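Local coordinates for peptidase M16 inactive domain family protein (Pseudomonas fluorescens, PDB 3GWB), which is of unknown function but belongs to the M16 metallopeptidase family, whose active members bind a metal and hydrolyse peptides, and is probably an inactive member, at residues L58-A61 with M62-E65; Q135-A138 with G139-Y142; R284-S287 with E288-K292. One frame throughout, in Å; residues are numbered along the deposited sequence.

Contact 1. Residues L58-A61 with M62-E65; sequences LTNA and MLNE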
# COMPACT_ATOMS: atom_id res chain seq x y z
N LEU A 58 -0.59 -18.76 0.30
CA LEU A 58 0.61 -19.01 -0.49
C LEU A 58 0.24 -19.40 -1.92
O LEU A 58 0.88 -18.94 -2.88
CB LEU A 58 1.43 -20.11 0.17
CG LEU A 58 2.87 -20.34 -0.31
CD1 LEU A 58 3.62 -19.02 -0.41
CD2 LEU A 58 3.56 -21.29 0.67
N THR A 59 -0.78 -20.23 -2.08
CA THR A 59 -1.19 -20.64 -3.41
C THR A 59 -1.66 -19.42 -4.20
O THR A 59 -1.28 -19.23 -5.35
CB THR A 59 -2.35 -21.68 -3.36
OG1 THR A 59 -1.94 -22.83 -2.61
CG2 THR A 59 -2.72 -22.14 -4.78
N ASN A 60 -2.47 -18.58 -3.56
CA ASN A 60 -2.98 -17.39 -4.23
C ASN A 60 -1.88 -16.41 -4.62
O ASN A 60 -1.97 -15.74 -5.65
CB ASN A 60 -4.01 -16.69 -3.34
CG ASN A 60 -4.62 -15.48 -4.01
OD1 ASN A 60 -4.14 -14.36 -3.86
ND2 ASN A 60 -5.68 -15.70 -4.77
N ALA A 61 -0.83 -16.34 -3.81
CA ALA A 61 0.28 -15.44 -4.08
C ALA A 61 1.16 -15.96 -5.20
O ALA A 61 1.80 -15.17 -5.91
CB ALA A 61 1.12 -15.26 -2.82
N MSE A 62 1.20 -17.28 -5.38
CA MSE A 62 2.04 -17.89 -6.40
C MSE A 62 1.43 -17.97 -7.81
O MSE A 62 2.12 -18.33 -8.76
CB MSE A 62 2.44 -19.30 -5.95
CG MSE A 62 3.38 -19.35 -4.74
SE MSE A 62 5.10 -19.01 -5.17
CE MSE A 62 5.43 -20.45 -6.23
N LEU A 63 0.16 -17.61 -7.95
CA LEU A 63 -0.52 -17.68 -9.24
C LEU A 63 0.23 -16.99 -10.37
O LEU A 63 0.52 -17.61 -11.39
CB LEU A 63 -1.93 -17.10 -9.14
CG LEU A 63 -2.90 -17.76 -8.15
CD1 LEU A 63 -4.24 -17.04 -8.18
CD2 LEU A 63 -3.08 -19.23 -8.49
N ASN A 64 0.55 -15.71 -10.18
CA ASN A 64 1.24 -14.97 -11.23
C ASN A 64 2.76 -14.99 -11.14
O ASN A 64 3.43 -14.11 -11.67
CB ASN A 64 0.75 -13.51 -11.25
CG ASN A 64 1.31 -12.71 -10.10
OD1 ASN A 64 1.58 -13.24 -9.03
ND2 ASN A 64 1.47 -11.41 -10.32
N GLU A 65 3.30 -16.00 -10.45
CA GLU A 65 4.74 -16.15 -10.32
C GLU A 65 5.31 -16.95 -11.48
O GLU A 65 6.53 -17.05 -11.63
CB GLU A 65 5.11 -16.85 -9.01
CG GLU A 65 4.99 -15.99 -7.78
CD GLU A 65 5.88 -14.76 -7.83
OE1 GLU A 65 7.05 -14.87 -8.26
OE2 GLU A 65 5.42 -13.67 -7.42
O HOH W 1 -0.70 -14.12 -7.81
O HOH W 2 2.96 -12.81 -6.52
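Leu63 lies against the C-terminal face of the preceding turn: its CG stands 3.3 Å from Asn60 O, while CD2 turns toward the carbonyl oxygen of Thr59. The Leu63 and Asn60 side chains cross obliquely, CD1 coming 3.9 Å from Asn60 ND2. With CG anti to the backbone N (chi1 -177°), the Asn60 amide reaches away from the helix into the fold, where ND2 bonds to Tyr192 OH and Val96 O; an amide suits a buried site lined with such acceptors. An alanine in place of Leu63 would remove both methyl branches and is likely to open a gap beside the Asn60 amide and against His188 and Tyr192. On another flank of the helix, Leu58 and Met62, a selenomethionine, meet through CD1 and CG at 4.3 Å, both apolar and both pressed on Leu129 of helix 126-143. Met62 N bonds to Leu58 O at 3.0 Å. Farther along, waters join the turns: one bridges Asn60 O to Asn64 N, and another lies 2.7 Å from Ala61 O and 2.8 Å from Glu65 OE2, a carboxylate also held by Arg131 and Ser128. By sequence, helix 55-62 probably corresponds to the one bearing the zinc-binding HxxEH motif in active M16 peptidases. Asn60 and Ala61 would then stand where the glutamate and second histidine are expected, offering neither carboxylate nor imidazole, consistent with an inactive domain.

Contact 2. Residues Q135-A138 with G139-Y142; sequences QMLA and GFEY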
# COMPACT_ATOMS: atom_id res chain seq x y z
N GLN A 135 9.78 -13.88 2.57
CA GLN A 135 9.14 -12.63 2.95
C GLN A 135 7.99 -12.86 3.93
O GLN A 135 7.65 -11.97 4.71
CB GLN A 135 8.67 -11.86 1.71
CG GLN A 135 7.96 -12.66 0.65
CD GLN A 135 7.71 -11.85 -0.61
OE1 GLN A 135 8.65 -11.43 -1.30
NE2 GLN A 135 6.44 -11.61 -0.93
N MSE A 136 7.40 -14.05 3.91
CA MSE A 136 6.32 -14.37 4.85
C MSE A 136 6.96 -14.61 6.22
O MSE A 136 6.41 -14.21 7.25
CB MSE A 136 5.55 -15.62 4.41
CG MSE A 136 4.61 -15.40 3.22
SE MSE A 136 3.77 -16.92 2.68
CE MSE A 136 2.29 -16.92 3.72
N LEU A 137 8.11 -15.27 6.23
CA LEU A 137 8.81 -15.53 7.48
C LEU A 137 9.27 -14.20 8.07
O LEU A 137 9.20 -13.99 9.28
CB LEU A 137 10.03 -16.43 7.24
CG LEU A 137 9.71 -17.88 6.86
CD1 LEU A 137 11.00 -18.63 6.60
CD2 LEU A 137 8.92 -18.54 7.98
N ALA A 138 9.73 -13.30 7.21
CA ALA A 138 10.17 -11.99 7.67
C ALA A 138 8.95 -11.26 8.23
O ALA A 138 9.05 -10.54 9.23
CB ALA A 138 10.76 -11.20 6.51
N GLY A 139 7.81 -11.47 7.59
CA GLY A 139 6.58 -10.85 8.04
C GLY A 139 6.20 -11.24 9.45
O GLY A 139 5.76 -10.40 10.23
N PHE A 140 6.37 -12.52 9.80
CA PHE A 140 6.04 -12.98 11.14
C PHE A 140 6.89 -12.28 12.19
O PHE A 140 6.43 -12.01 13.30
CB PHE A 140 6.24 -14.49 11.26
CG PHE A 140 5.34 -15.30 10.37
CD1 PHE A 140 3.98 -15.04 10.32
CD2 PHE A 140 5.87 -16.31 9.57
CE1 PHE A 140 3.14 -15.79 9.50
CE2 PHE A 140 5.04 -17.06 8.74
CZ PHE A 140 3.67 -16.79 8.70
N GLU A 141 8.15 -12.00 11.84
CA GLU A 141 9.06 -11.33 12.75
C GLU A 141 8.61 -9.89 12.99
O GLU A 141 8.58 -9.43 14.13
CB GLU A 141 10.48 -11.34 12.18
CG GLU A 141 11.06 -12.73 12.04
CD GLU A 141 11.14 -13.46 13.36
OE1 GLU A 141 11.95 -13.04 14.22
OE2 GLU A 141 10.40 -14.44 13.56
N TYR A 142 8.27 -9.19 11.91
CA TYR A 142 7.81 -7.82 12.01
C TYR A 142 6.54 -7.75 12.86
O TYR A 142 6.37 -6.85 13.68
CB TYR A 142 7.51 -7.25 10.62
CG TYR A 142 8.73 -7.03 9.76
CD1 TYR A 142 9.71 -6.09 10.12
CD2 TYR A 142 8.91 -7.73 8.57
CE1 TYR A 142 10.82 -5.86 9.31
CE2 TYR A 142 10.02 -7.51 7.75
CZ TYR A 142 10.97 -6.58 8.13
OH TYR A 142 12.06 -6.35 7.32
O HOH W 3 9.49 -15.82 11.10
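The ring of Phe140 overlaps the carbonyl of Met136, whose oxygen sits 3.2 Å above the ring plane and is displaced toward the rim, nearest CD2. This is an i to i+4 contact on the alpha-helix 126-143, and the same oxygen accepts the Phe140 N-H at 3.1 Å. Ring and backbone can share that carbonyl because Phe140 CG is set beside its own N (chi1 -63°), which swings the ring back over the preceding turn. Leu137 meets the ring from another direction, CD2 to CD2 at 4.1 Å, the two apolar side chains crossing at a slant. Large hydrophobic groups fit here, since Phe140 packs on Ile176 of a loop as well as on Leu137, and Met136, a selenomethionine, also touches Ile176; Asp170 neighbours both. Round the helix, the small Ala138 lets the Tyr142 ring lie close, its CB 4.0 Å from CE2. This side faces a partner: Leu137 and Ala138 pack on Tyr297 of the second subunit, and Glu141 and Tyr142 on its Gln317. Gly139 N bonds to Gln135 O at 2.9 Å. Glu141 is buried, and its carboxylate is answered by a salt bridge with Lys144. A water ties that carboxylate back to the helix, donating to Glu141 OE2 at 3.0 Å and to Leu137 O at 2.6 Å while lying at the edge of the Phe140 ring, in its plane.

Contact 3. Residues R284-S287 with E288-K292; sequences RLMS and EVREK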
# COMPACT_ATOMS: atom_id res chain seq x y z
N ARG A 284 -20.49 7.98 17.53
CA ARG A 284 -20.63 7.98 18.99
C ARG A 284 -19.28 7.77 19.66
O ARG A 284 -18.90 8.53 20.56
CB ARG A 284 -21.60 6.86 19.41
CG ARG A 284 -22.16 6.97 20.83
CD ARG A 284 -23.07 8.20 21.02
NE ARG A 284 -24.38 8.10 20.37
CZ ARG A 284 -25.42 7.42 20.86
NH1 ARG A 284 -25.33 6.76 22.00
NH2 ARG A 284 -26.58 7.45 20.21
N LEU A 285 -18.54 6.76 19.21
CA LEU A 285 -17.24 6.46 19.78
C LEU A 285 -16.19 7.56 19.58
O LEU A 285 -15.48 7.92 20.51
CB LEU A 285 -16.72 5.13 19.22
CG LEU A 285 -17.41 3.86 19.74
CD1 LEU A 285 -16.97 2.67 18.91
CD2 LEU A 285 -17.07 3.63 21.21
N MSE A 286 -16.09 8.11 18.37
CA MSE A 286 -15.10 9.17 18.15
C MSE A 286 -15.47 10.44 18.91
O MSE A 286 -14.60 11.16 19.39
CB MSE A 286 -14.98 9.48 16.65
CG MSE A 286 -14.08 8.52 15.91
SE MSE A 286 -12.35 8.75 16.35
CE MSE A 286 -11.87 9.83 15.03
N SER A 287 -16.76 10.69 19.04
CA SER A 287 -17.24 11.87 19.75
C SER A 287 -16.91 11.81 21.24
O SER A 287 -16.35 12.75 21.80
CB SER A 287 -18.75 12.01 19.57
OG SER A 287 -19.27 13.01 20.41
N GLU A 288 -17.23 10.68 21.88
CA GLU A 288 -16.98 10.50 23.30
C GLU A 288 -15.51 10.32 23.69
O GLU A 288 -15.03 10.96 24.63
CB GLU A 288 -17.76 9.30 23.82
CG GLU A 288 -19.27 9.40 23.65
CD GLU A 288 -19.87 10.59 24.37
OE1 GLU A 288 -19.54 10.80 25.56
OE2 GLU A 288 -20.68 11.32 23.75
N VAL A 289 -14.80 9.46 22.97
CA VAL A 289 -13.40 9.19 23.30
C VAL A 289 -12.39 10.20 22.77
O VAL A 289 -11.46 10.59 23.48
CB VAL A 289 -12.98 7.78 22.81
CG1 VAL A 289 -11.59 7.45 23.34
CG2 VAL A 289 -13.99 6.74 23.26
N ARG A 290 -12.57 10.63 21.53
CA ARG A 290 -11.65 11.60 20.93
C ARG A 290 -12.10 13.05 21.14
O ARG A 290 -11.40 13.84 21.77
CB ARG A 290 -11.50 11.34 19.43
CG ARG A 290 -10.69 12.42 18.71
CD ARG A 290 -10.62 12.19 17.22
NE ARG A 290 -9.91 13.28 16.55
CZ ARG A 290 -10.39 14.51 16.42
NH1 ARG A 290 -11.58 14.83 16.90
NH2 ARG A 290 -9.66 15.44 15.82
N GLU A 291 -13.27 13.38 20.62
CA GLU A 291 -13.82 14.73 20.71
C GLU A 291 -13.93 15.34 22.10
O GLU A 291 -13.33 16.39 22.38
CB GLU A 291 -15.19 14.76 20.03
CG GLU A 291 -15.85 16.12 20.03
CD GLU A 291 -14.96 17.17 19.41
OE1 GLU A 291 -14.55 16.97 18.24
OE2 GLU A 291 -14.68 18.19 20.08
N LYS A 292 -14.70 14.70 22.98
CA LYS A 292 -14.90 15.20 24.33
C LYS A 292 -13.76 14.92 25.32
O LYS A 292 -13.44 15.76 26.16
CB LYS A 292 -16.20 14.62 24.91
CG LYS A 292 -17.46 14.96 24.14
CD LYS A 292 -18.69 14.33 24.79
CE LYS A 292 -19.97 14.67 24.04
NZ LYS A 292 -21.17 14.02 24.65
O HOH W 4 -13.89 13.23 17.11
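Met286 O is gripped by two amides and a water. Glu291 N donates at 2.9 Å, almost straight (171°) and nearly along the C=O axis, whereas Arg290 N, at 3.0 Å, stands well above the carbonyl plane. The water supplies a third bond to this oxygen and accepts one from Arg290 NH1 at 2.8 Å. The i to i+5 pattern recurs from Lys292 N to Ser287 O at 2.8 Å, marking a pi-type turn in helix 284-292. Over the same stretch, Met286, a selenomethionine, crosses Arg290 aslant, its CE 3.5 Å from Arg290 CD; the flexible thioether analogue accommodates the aliphatic arm, which runs extended from CG to NE. The guanidinium also makes a cation-pi contact with Phe281. On the polar side, Lys292 NZ meets Glu288 OE2 at 2.9 Å from the syn side of the carboxylate, close to its plane, one helical turn apart. Arg284 is salt-bridged to Glu346. Leu285 and Val289, branched and apolar, thus turn hydrocarbon toward strand 299-303, while Glu288 and Lys292 form a charged pair spanning the wide turn, where their opposite charges would probably offset each other.

How the contacts relate
Contacts 1 and 2 belong to one neighbourhood: helix 55-62 lies on helix 126-143, and Leu58 CD1 touches Met136 SE at 3.7 Å, although the centres are about 17 Å apart. Contact 1 is the core member, where polar groups are buried and answered by neighbouring side chains and waters. Contact 2 is at the surface, with the Phe140 ring over a backbone carbonyl and one flank against the second subunit. Contact 3 is remote, its centre about 42 Å from that of contact 1 and across the chain's centre. Partly buried beside the second sheet, it differs in its pi-type turn; its Lys292–Glu288 salt bridge is internal, whereas the ion pairs of contacts 1 and 2 reach outside residues.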